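Local coordinates for alpha-fucosidase GH29 (Fusarium graminearum, PDB 4PSR), which hydrolyses alpha-L-fucosides as a glycoside hydrolase family 29 enzyme, probably including fucose linked alpha-1,6 to the innermost N-acetylglucosamine of glycoproteins, at residues A[38-43]-A[90-95]; A[46-51]-A[76-81]; A[382-387]-A[431-436]. One frame throughout, in Å; residues are numbered along the deposited sequence.

How the interactions relate
Interactions 1 and 2 are neighbours in the TIM-barrel domain, with centres 9 Å apart and interaction 2 nested inside the chain loop that interaction 1 closes. They share a seam along helix 76-80: Phe92 N lies 2.9 Å from Phe78 O, a probable hydrogen bond, and Gln91 NE2 lies 2.9 Å from Ile79 O, probably another. Residues 46-51 also touch the bound fucose, through Glu46 and Trp47. Interaction 3 belongs to the beta-sheet region that follows the barrel, on the opposite side of the chain's centre; its centre is 49 Å from that of interaction 2, and their nearest atoms are about 26 Å apart.

Interaction 1: A[38-43]-A[90-95]; sequences FTTAQY and VQFKPV
Thr40 reaches across to Val90, Gln91 and Phe92, and its two branches divide the work. The methyl CG2 packs against Val90 CG1 at 3.9 Å and lies equally far, 3.9 Å, from the carbonyl carbon Gln91 C, so it rests partly on side chain and partly on backbone. The hydroxyl branch points to the next residue along: Thr40 OG1 comes within 3.3 Å of Phe92 CB and approaches the phenyl group obliquely. No hydrogen bond links the two segments; OG1 is bonded to the carbonyl oxygen of Ala37 instead, which probably helps fix the rotation of the side chain. In that rotamer CG2 is turned opposite the backbone N of Thr40 and OG1 lies beside it, which sends the methyl outward to the valine. Both segments are loops of the TIM-barrel domain. Residues 38-43 follow the first barrel strand, 29-33, while residues 90-95 follow the short strand 89-90 and lead toward helix 105-114, so the contact lies outside the barrel strands themselves. A type I beta turn from Thr39 to Gln42, closed by Gln42 N to Thr39 O at 2.9 Å, presents Thr40 at its second position with the CB directed at the other segment. Across from it, the Phe92 ring is held from within its own segment: Pro94 CD sits 3.8 Å above the ring plane, over the centre of one face. The same ring meets Trp35 edge-to-face. Farther out, Phe78 of helix 76-80 touches both Thr40 and Val90, while Thr39 OG1 is hydrogen-bonded to Gly36 N and Ser312 OG.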
loop_
_atom_site.group_PDB
_atom_site.type_symbol
_atom_site.label_atom_id
_atom_site.label_comp_id
_atom_site.label_asym_id
_atom_site.label_seq_id
_atom_site.Cartn_x
_atom_site.Cartn_y
_atom_site.Cartn_z
ATOM N N PHE A 38 3.362 5.871 21.756
ATOM C CA PHE A 38 3.086 4.433 21.853
ATOM C C PHE A 38 4.364 3.615 21.771
ATOM O O PHE A 38 4.371 2.440 22.148
ATOM C CB PHE A 38 2.099 3.976 20.769
ATOM C CG PHE A 38 2.460 4.434 19.373
ATOM C CD1 PHE A 38 3.466 3.789 18.637
ATOM C CD2 PHE A 38 1.828 5.528 18.815
ATOM C CE1 PHE A 38 3.824 4.251 17.372
ATOM C CE2 PHE A 38 2.180 5.984 17.530
ATOM C CZ PHE A 38 3.189 5.345 16.837
ATOM N N THR A 39 5.464 4.223 21.314
ATOM C CA THR A 39 6.744 3.545 21.240
ATOM C C THR A 39 7.493 3.560 22.595
ATOM O O THR A 39 8.449 2.811 22.782
ATOM C CB THR A 39 7.651 4.202 20.152
ATOM O OG1 THR A 39 6.895 4.399 18.943
ATOM C CG2 THR A 39 8.879 3.360 19.862
ATOM N N THR A 40 7.095 4.459 23.492
ATOM C CA THR A 40 7.870 4.706 24.710
ATOM C C THR A 40 8.181 3.421 25.503
ATOM O O THR A 40 9.330 3.203 25.906
ATOM C CB THR A 40 7.184 5.721 25.623
ATOM O OG1 THR A 40 6.732 6.856 24.863
ATOM C CG2 THR A 40 8.150 6.208 26.693
ATOM N N ALA A 41 7.181 2.555 25.674
ATOM C CA ALA A 41 7.395 1.315 26.435
ATOM C C ALA A 41 8.301 0.310 25.719
ATOM O O ALA A 41 8.906 -0.565 26.340
ATOM C CB ALA A 41 6.081 0.684 26.746
ATOM N N GLN A 42 8.423 0.446 24.400
ATOM C CA GLN A 42 9.209 -0.479 23.584
ATOM C C GLN A 42 8.881 -1.931 23.930
ATOM O O GLN A 42 9.764 -2.778 24.028
ATOM C CB GLN A 42 10.729 -0.206 23.703
ATOM C CG GLN A 42 11.077 1.245 23.243
ATOM C CD GLN A 42 12.547 1.578 23.191
ATOM O OE1 GLN A 42 12.972 2.345 22.325
ATOM N NE2 GLN A 42 13.330 1.000 24.078
ATOM N N TYR A 43 7.586 -2.207 24.046
ATOM C CA TYR A 43 7.109 -3.530 24.461
ATOM C C TYR A 43 5.858 -3.938 23.711
ATOM O O TYR A 43 4.956 -3.130 23.556
ATOM C CB TYR A 43 6.828 -3.556 25.970
ATOM C CG TYR A 43 6.599 -4.964 26.503
ATOM C CD1 TYR A 43 7.690 -5.778 26.796
ATOM C CD2 TYR A 43 5.322 -5.472 26.659
ATOM C CE1 TYR A 43 7.514 -7.064 27.259
ATOM C CE2 TYR A 43 5.133 -6.758 27.125
ATOM C CZ TYR A 43 6.231 -7.540 27.404
ATOM O OH TYR A 43 6.043 -8.840 27.881
ATOM N N VAL A 90 10.558 8.356 32.957
ATOM C CA VAL A 90 10.111 7.815 31.679
ATOM C C VAL A 90 9.239 8.833 30.981
ATOM O O VAL A 90 8.293 9.362 31.558
ATOM C CB VAL A 90 9.335 6.492 31.891
ATOM C CG1 VAL A 90 8.698 6.003 30.586
ATOM C CG2 VAL A 90 10.255 5.425 32.475
ATOM N N GLN A 91 9.550 9.123 29.713
ATOM C CA GLN A 91 8.725 10.030 28.907
ATOM C C GLN A 91 9.079 9.907 27.438
ATOM O O GLN A 91 10.241 9.746 27.089
ATOM C CB GLN A 91 8.913 11.490 29.363
ATOM C CG GLN A 91 7.878 12.444 28.817
ATOM C CD GLN A 91 8.032 13.861 29.316
ATOM O OE1 GLN A 91 9.126 14.251 29.753
ATOM N NE2 GLN A 91 6.961 14.637 29.251
ATOM N N PHE A 92 8.088 10.033 26.581
ATOM C CA PHE A 92 8.354 10.234 25.153
ATOM C C PHE A 92 8.941 11.649 25.018
ATOM O O PHE A 92 8.220 12.655 25.170
ATOM C CB PHE A 92 7.070 10.105 24.314
ATOM C CG PHE A 92 7.309 10.321 22.846
ATOM C CD1 PHE A 92 8.072 9.425 22.131
ATOM C CD2 PHE A 92 6.769 11.417 22.193
ATOM C CE1 PHE A 92 8.325 9.626 20.754
ATOM C CE2 PHE A 92 7.010 11.616 20.838
ATOM C CZ PHE A 92 7.783 10.717 20.129
ATOM N N LYS A 93 10.232 11.723 24.751
ATOM C CA LYS A 93 10.961 13.001 24.772
ATOM C C LYS A 93 12.222 12.912 23.922
ATOM O O LYS A 93 13.347 12.975 24.429
ATOM C CB LYS A 93 11.285 13.403 26.217
ATOM C CG LYS A 93 11.796 14.833 26.360
ATOM C CD LYS A 93 11.863 15.234 27.820
ATOM C CE LYS A 93 12.522 16.580 28.000
ATOM N NZ LYS A 93 12.558 16.968 29.445
ATOM N N PRO A 94 12.057 12.735 22.602
ATOM C CA PRO A 94 13.233 12.705 21.735
ATOM C C PRO A 94 13.932 14.055 21.792
ATOM O O PRO A 94 13.290 15.090 21.860
ATOM C CB PRO A 94 12.647 12.458 20.334
ATOM C CG PRO A 94 11.195 12.894 20.435
ATOM C CD PRO A 94 10.808 12.543 21.848
ATOM N N VAL A 95 15.253 13.997 21.787
ATOM C CA VAL A 95 16.104 15.191 21.830
ATOM C C VAL A 95 16.922 15.275 20.540
ATOM O O VAL A 95 17.588 14.332 20.163
ATOM C CB VAL A 95 17.031 15.083 23.033
ATOM C CG1 VAL A 95 17.996 16.281 23.090
ATOM C CG2 VAL A 95 16.206 15.015 24.291
#

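Interaction 2: A[46-51]-A[76-81]; sequences EWYPRN and ENFIKG. With FUL (beta-L-fucopyranose), chain M.
Tyr48 and Phe78 alone join these segments, through one pair of buried rings, while Glu46 and Trp47, just before Tyr48, hold a fucose. Tyr48 CE2 meets Phe78 CZ at 3.8 Å and Phe78 CE2 at the same distance, so a single tyrosine carbon sits against the CE2-CZ bond of the Phe78 ring. The ring planes are 76° apart and the centroids 5.9 Å, yet the approach is oblique and makes neither a stack nor an edge-to-face pair. With CG trans to its backbone N (chi1 -172°), Tyr48 sends its ring off helix 48-51 toward helix 76-80; its OH is hydrogen-bonded to His63 ND1. Phe78 is boxed in further by edge-to-face contacts with Trp73 and Tyr67. Helix 48-51 belongs to the long excursion after barrel strand 29-33, on the fucose-binding side of the family 29 TIM barrel, and the chain entering it lines the sugar site. There the Glu46 chain is bent at chi2 (-69°), and its OE2 accepts a 2.7 Å hydrogen bond from O3 of the fucose. Its other oxygen, OE1, is hydrogen-bonded to Trp311 N, so both ends of the carboxylate are held. Trp47 meets the sugar edge-on, with O2 lying near the plane of the indole: NE1 donates to fucose O2 at 2.9 Å and, weakly, to fucose O3 at 3.0 Å. O3 is thereby gripped from two neighbouring residues. The fucose is also hydrogen-bonded to His34, His126, His127, Asp226 and Lys272. At the far end of the other segment, Gly81 N bonds to Asn77 O at 2.7 Å, and the chain then leaves helix 76-80 with a positive phi.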
loop_
_atom_site.group_PDB
_atom_site.type_symbol
_atom_site.label_atom_id
_atom_site.label_comp_id
_atom_site.label_asym_id
_atom_site.label_seq_id
_atom_site.Cartn_x
_atom_site.Cartn_y
_atom_site.Cartn_z
ATOM N N GLU A 46 2.733 -1.396 18.963
ATOM C CA GLU A 46 2.108 -0.090 19.017
ATOM C C GLU A 46 0.716 -0.096 19.651
ATOM O O GLU A 46 0.183 0.971 19.926
ATOM C CB GLU A 46 2.056 0.533 17.609
ATOM C CG GLU A 46 1.037 -0.078 16.643
ATOM C CD GLU A 46 1.318 -1.489 16.156
ATOM O OE1 GLU A 46 2.462 -1.977 16.231
ATOM O OE2 GLU A 46 0.342 -2.121 15.673
ATOM N N TRP A 47 0.124 -1.286 19.874
ATOM C CA TRP A 47 -1.130 -1.385 20.640
ATOM C C TRP A 47 -0.899 -1.395 22.155
ATOM O O TRP A 47 -1.858 -1.511 22.904
ATOM C CB TRP A 47 -1.988 -2.586 20.199
ATOM C CG TRP A 47 -2.768 -2.342 18.930
ATOM C CD1 TRP A 47 -2.417 -1.552 17.860
ATOM C CD2 TRP A 47 -4.068 -2.878 18.614
ATOM N NE1 TRP A 47 -3.421 -1.567 16.909
ATOM C CE2 TRP A 47 -4.445 -2.372 17.353
ATOM C CE3 TRP A 47 -4.940 -3.751 19.276
ATOM C CZ2 TRP A 47 -5.675 -2.694 16.752
ATOM C CZ3 TRP A 47 -6.161 -4.070 18.678
ATOM C CH2 TRP A 47 -6.515 -3.541 17.438
ATOM N N TYR A 48 0.335 -1.245 22.607
ATOM C CA TYR A 48 0.610 -1.201 24.061
ATOM C C TYR A 48 -0.310 -0.256 24.832
ATOM O O TYR A 48 -0.769 -0.624 25.906
ATOM C CB TYR A 48 2.057 -0.839 24.332
ATOM C CG TYR A 48 2.454 -0.967 25.790
ATOM C CD1 TYR A 48 2.993 -2.145 26.274
ATOM C CD2 TYR A 48 2.334 0.103 26.661
ATOM C CE1 TYR A 48 3.366 -2.277 27.606
ATOM C CE2 TYR A 48 2.690 -0.020 27.983
ATOM C CZ TYR A 48 3.237 -1.202 28.442
ATOM O OH TYR A 48 3.629 -1.326 29.761
ATOM N N PRO A 49 -0.611 0.948 24.309
ATOM C CA PRO A 49 -1.492 1.837 25.081
ATOM C C PRO A 49 -2.857 1.230 25.388
ATOM O O PRO A 49 -3.458 1.581 26.422
ATOM C CB PRO A 49 -1.637 3.073 24.176
ATOM C CG PRO A 49 -0.443 3.033 23.253
ATOM C CD PRO A 49 -0.125 1.581 23.059
ATOM N N ARG A 50 -3.377 0.412 24.471
ATOM C CA ARG A 50 -4.646 -0.302 24.684
ATOM C C ARG A 50 -4.441 -1.502 25.610
ATOM O O ARG A 50 -5.190 -1.688 26.595
ATOM C CB ARG A 50 -5.164 -0.783 23.333
ATOM C CG ARG A 50 -6.085 -2.032 23.365
ATOM C CD ARG A 50 -6.608 -2.307 21.964
ATOM N NE ARG A 50 -7.461 -3.503 21.862
ATOM C CZ ARG A 50 -8.747 -3.496 22.174
ATOM N NH1 ARG A 50 -9.320 -2.419 22.665
ATOM N NH2 ARG A 50 -9.464 -4.597 21.997
ATOM N N ASN A 51 -3.450 -2.328 25.309
ATOM C CA ASN A 51 -3.320 -3.611 26.003
ATOM C C ASN A 51 -2.747 -3.500 27.417
ATOM O O ASN A 51 -2.938 -4.419 28.207
ATOM C CB ASN A 51 -2.509 -4.609 25.167
ATOM C CG ASN A 51 -3.162 -4.938 23.847
ATOM O OD1 ASN A 51 -2.624 -4.622 22.785
ATOM N ND2 ASN A 51 -4.324 -5.595 23.892
ATOM N N GLU A 76 -1.321 8.103 29.968
ATOM C CA GLU A 76 -0.994 9.516 29.894
ATOM C C GLU A 76 0.365 9.833 30.529
ATOM O O GLU A 76 1.016 10.820 30.158
ATOM C CB GLU A 76 -2.105 10.372 30.517
ATOM C CG GLU A 76 -2.315 10.212 32.022
ATOM C CD GLU A 76 -3.201 9.037 32.451
ATOM O OE1 GLU A 76 -3.551 8.144 31.653
ATOM O OE2 GLU A 76 -3.549 9.005 33.670
ATOM N N ASN A 77 0.832 9.003 31.467
ATOM C CA ASN A 77 2.160 9.222 32.050
ATOM C C ASN A 77 3.315 9.111 31.033
ATOM O O ASN A 77 4.391 9.688 31.253
ATOM C CB ASN A 77 2.442 8.233 33.190
ATOM C CG ASN A 77 1.729 8.570 34.486
ATOM O OD1 ASN A 77 0.931 9.508 34.577
ATOM N ND2 ASN A 77 2.011 7.773 35.513
ATOM N N PHE A 78 3.163 8.311 29.969
ATOM C CA PHE A 78 4.214 8.253 28.948
ATOM C C PHE A 78 4.370 9.601 28.226
ATOM O O PHE A 78 5.468 9.945 27.770
ATOM C CB PHE A 78 3.942 7.153 27.919
ATOM C CG PHE A 78 4.097 5.742 28.447
ATOM C CD1 PHE A 78 5.329 5.221 28.777
ATOM C CD2 PHE A 78 2.989 4.932 28.562
ATOM C CE1 PHE A 78 5.440 3.897 29.231
ATOM C CE2 PHE A 78 3.102 3.625 28.993
ATOM C CZ PHE A 78 4.316 3.119 29.335
ATOM N N ILE A 79 3.279 10.346 28.130
ATOM C CA ILE A 79 3.253 11.642 27.457
ATOM C C ILE A 79 3.689 12.755 28.412
ATOM O O ILE A 79 4.536 13.590 28.060
ATOM C CB ILE A 79 1.834 11.926 26.912
ATOM C CG1 ILE A 79 1.514 10.909 25.799
ATOM C CG2 ILE A 79 1.703 13.387 26.416
ATOM C CD1 ILE A 79 0.064 10.793 25.447
ATOM N N LYS A 80 3.153 12.750 29.629
ATOM C CA LYS A 80 3.456 13.824 30.595
ATOM C C LYS A 80 4.696 13.555 31.447
ATOM O O LYS A 80 5.263 14.488 32.046
ATOM C CB LYS A 80 2.231 14.096 31.471
ATOM C CG LYS A 80 1.138 14.807 30.691
ATOM C CD LYS A 80 -0.072 15.168 31.541
ATOM C CE LYS A 80 -0.986 16.097 30.758
ATOM N NZ LYS A 80 -2.136 16.561 31.604
ATOM N N GLY A 81 5.144 12.298 31.451
ATOM C CA GLY A 81 6.335 11.894 32.176
ATOM C C GLY A 81 6.056 11.424 33.601
ATOM O O GLY A 81 5.220 11.988 34.335
HETATM C C1 FUL M . -3.773 -1.419 11.752
HETATM C C2 FUL M . -3.450 -0.760 13.077
HETATM O O2 FUL M . -4.320 -1.202 14.132
HETATM C C3 FUL M . -2.020 -1.122 13.381
HETATM O O3 FUL M . -1.676 -0.602 14.647
HETATM C C4 FUL M . -1.164 -0.536 12.288
HETATM O O4 FUL M . -1.251 0.886 12.330
HETATM C C5 FUL M . -1.631 -1.073 10.941
HETATM C C6 FUL M . -0.876 -0.475 9.773
HETATM O O5 FUL M . -3.019 -0.840 10.714
HETATM O O1 FUL M . -5.127 -1.186 11.458
#

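Interaction 3: A[382-387]-A[431-436]; sequences YGEGPN and VKNLGS. With NAG (2-acetamido-2-deoxy-beta-D-glucopyranose), chain E.
Glu384, extended in the edge strand 383-384, has its CA 7.6 Å from that of Lys432, where the chain leaves strand 428-431 and enters a 3-10 turn at 432-433. The strand is an outermost strand of the antiparallel sheet that follows the barrel, paired with strand 405-409, and its glutamate carboxylate receives two successive backbone N-H groups at the start of the turn. The side chain runs straight beyond CG (chi2 175°), which carries the carboxylate across to the other segment. OE1 uses its syn lone pair for Lys432 N at 2.7 Å. OE2 takes two donors from one residue: Asn433 N at 2.9 Å, on the syn side but 31° out of the carboxylate plane, and Asn433 ND2 at 2.8 Å, from above that plane by 41°. Both approach from the same face of the carboxylate, so one residue grips OE2 with two N-H groups. The Glu384 and Asn433 side chains run antiparallel alongside each other, their carboxylate and amide planes turned well apart. Carbon atoms also crowd the two oxygens: Val431 CG1 lies 3.8 Å from OE2, and Lys432 CB lies 3.4 Å from OE1 before the lysine turns off. The lysine ammonium makes no contact with the carboxylate; the three N-H donors probably help stabilise its negative charge. Ile405 and Phe407 of strand 405-409 also pack on the glutamate. Farther along the first segment, Asn387 ND2 is hydrogen-bonded to Asp404 and weakly, at 3.3 Å, to O5 of the N-acetylglucosamine near the glycosylated Asn401. Back at the carboxylate, Asn433 ND2 also donates to a water 3.0 Å away, which in turn donates weakly to Gly383 O.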
loop_
_atom_site.group_PDB
_atom_site.type_symbol
_atom_site.label_atom_id
_atom_site.label_comp_id
_atom_site.label_asym_id
_atom_site.label_seq_id
_atom_site.Cartn_x
_atom_site.Cartn_y
_atom_site.Cartn_z
ATOM N N TYR A 382 -0.061 -10.850 -13.799
ATOM C CA TYR A 382 0.938 -10.226 -12.904
ATOM C C TYR A 382 2.281 -10.951 -12.881
ATOM O O TYR A 382 3.310 -10.346 -12.614
ATOM C CB TYR A 382 0.432 -10.048 -11.469
ATOM C CG TYR A 382 0.270 -11.311 -10.711
ATOM C CD1 TYR A 382 1.335 -11.887 -10.047
ATOM C CD2 TYR A 382 -0.971 -11.926 -10.649
ATOM C CE1 TYR A 382 1.168 -13.085 -9.341
ATOM C CE2 TYR A 382 -1.147 -13.090 -9.971
ATOM C CZ TYR A 382 -0.094 -13.655 -9.322
ATOM O OH TYR A 382 -0.301 -14.827 -8.635
ATOM N N GLY A 383 2.268 -12.257 -13.127
ATOM C CA GLY A 383 3.467 -13.057 -12.926
ATOM C C GLY A 383 3.231 -14.532 -13.156
ATOM O O GLY A 383 2.120 -14.969 -13.499
ATOM N N GLU A 384 4.298 -15.289 -12.930
ATOM C CA GLU A 384 4.299 -16.752 -13.044
ATOM C C GLU A 384 5.226 -17.365 -12.011
ATOM O O GLU A 384 6.195 -16.745 -11.608
ATOM C CB GLU A 384 4.807 -17.206 -14.416
ATOM C CG GLU A 384 4.137 -16.562 -15.586
ATOM C CD GLU A 384 4.753 -16.936 -16.949
ATOM O OE1 GLU A 384 5.668 -17.796 -17.025
ATOM O OE2 GLU A 384 4.285 -16.353 -17.943
ATOM N N GLY A 385 4.946 -18.608 -11.641
ATOM C CA GLY A 385 5.855 -19.365 -10.792
ATOM C C GLY A 385 5.190 -19.894 -9.535
ATOM O O GLY A 385 4.033 -19.606 -9.269
ATOM N N PRO A 386 5.938 -20.684 -8.755
ATOM C CA PRO A 386 5.399 -21.404 -7.605
ATOM C C PRO A 386 5.261 -20.570 -6.339
ATOM O O PRO A 386 4.376 -20.880 -5.515
ATOM C CB PRO A 386 6.420 -22.526 -7.408
ATOM C CG PRO A 386 7.698 -21.963 -7.904
ATOM C CD PRO A 386 7.311 -21.107 -9.078
ATOM N N ASN A 387 6.086 -19.536 -6.173
ATOM C CA ASN A 387 6.070 -18.744 -4.940
ATOM C C ASN A 387 5.082 -17.583 -5.061
ATOM O O ASN A 387 5.276 -16.661 -5.860
ATOM C CB ASN A 387 7.476 -18.284 -4.595
ATOM C CG ASN A 387 8.414 -19.467 -4.322
ATOM O OD1 ASN A 387 8.175 -20.246 -3.395
ATOM N ND2 ASN A 387 9.463 -19.608 -5.117
ATOM N N VAL A 431 9.080 -17.960 -20.139
ATOM C CA VAL A 431 7.888 -17.141 -19.929
ATOM C C VAL A 431 6.687 -17.871 -20.512
ATOM O O VAL A 431 6.453 -17.829 -21.726
ATOM C CB VAL A 431 8.054 -15.733 -20.558
ATOM C CG1 VAL A 431 6.888 -14.836 -20.185
ATOM C CG2 VAL A 431 9.397 -15.107 -20.141
ATOM N N LYS A 432 5.910 -18.534 -19.662
ATOM C CA LYS A 432 4.803 -19.341 -20.153
ATOM C C LYS A 432 3.780 -18.546 -20.944
ATOM O O LYS A 432 3.204 -19.042 -21.920
ATOM C CB LYS A 432 4.111 -20.063 -19.009
ATOM C CG LYS A 432 5.002 -21.087 -18.332
ATOM C CD LYS A 432 4.258 -21.775 -17.171
ATOM C CE LYS A 432 5.007 -22.997 -16.655
ATOM N NZ LYS A 432 5.100 -24.070 -17.687
ATOM N N ASN A 433 3.516 -17.315 -20.514
ATOM C CA ASN A 433 2.495 -16.519 -21.158
ATOM C C ASN A 433 2.895 -15.897 -22.483
ATOM O O ASN A 433 2.116 -15.161 -23.068
ATOM C CB ASN A 433 1.916 -15.474 -20.179
ATOM C CG ASN A 433 1.007 -16.108 -19.162
ATOM O OD1 ASN A 433 -0.096 -16.536 -19.485
ATOM N ND2 ASN A 433 1.485 -16.224 -17.940
ATOM N N LEU A 434 4.099 -16.220 -22.964
ATOM C CA LEU A 434 4.517 -15.829 -24.306
ATOM C C LEU A 434 4.868 -17.056 -25.158
ATOM O O LEU A 434 5.476 -16.900 -26.224
ATOM C CB LEU A 434 5.688 -14.847 -24.243
ATOM C CG LEU A 434 5.378 -13.466 -23.617
ATOM C CD1 LEU A 434 6.668 -12.684 -23.486
ATOM C CD2 LEU A 434 4.343 -12.698 -24.431
ATOM N N GLY A 435 4.480 -18.243 -24.689
ATOM C CA GLY A 435 4.656 -19.483 -25.454
ATOM C C GLY A 435 3.585 -19.626 -26.531
ATOM O O GLY A 435 2.702 -18.787 -26.652
ATOM N N SER A 436 3.665 -20.702 -27.312
ATOM C CA SER A 436 2.707 -20.902 -28.389
ATOM C C SER A 436 1.342 -21.294 -27.848
ATOM O O SER A 436 0.314 -20.963 -28.446
ATOM C CB SER A 436 3.214 -21.940 -29.401
ATOM O OG SER A 436 4.340 -21.443 -30.098
HETATM C C1 NAG E . 12.371 -22.245 -6.045
HETATM C C2 NAG E . 13.256 -23.475 -5.929
HETATM C C3 NAG E . 12.467 -24.713 -6.338
HETATM C C4 NAG E . 11.190 -24.805 -5.515
HETATM C C5 NAG E . 10.405 -23.494 -5.589
HETATM C C6 NAG E . 9.206 -23.485 -4.671
HETATM C C7 NAG E . 15.688 -23.289 -6.242
HETATM C C8 NAG E . 16.798 -23.123 -7.236
HETATM N N2 NAG E . 14.451 -23.331 -6.749
HETATM O O3 NAG E . 13.260 -25.878 -6.119
HETATM O O4 NAG E . 10.358 -25.847 -6.002
HETATM O O5 NAG E . 11.233 -22.395 -5.195
HETATM O O6 NAG E . 9.597 -23.644 -3.312
HETATM O O7 NAG E . 15.903 -23.390 -5.040
HETATM O O HOH W 1 0.337 -17.099 -15.338
#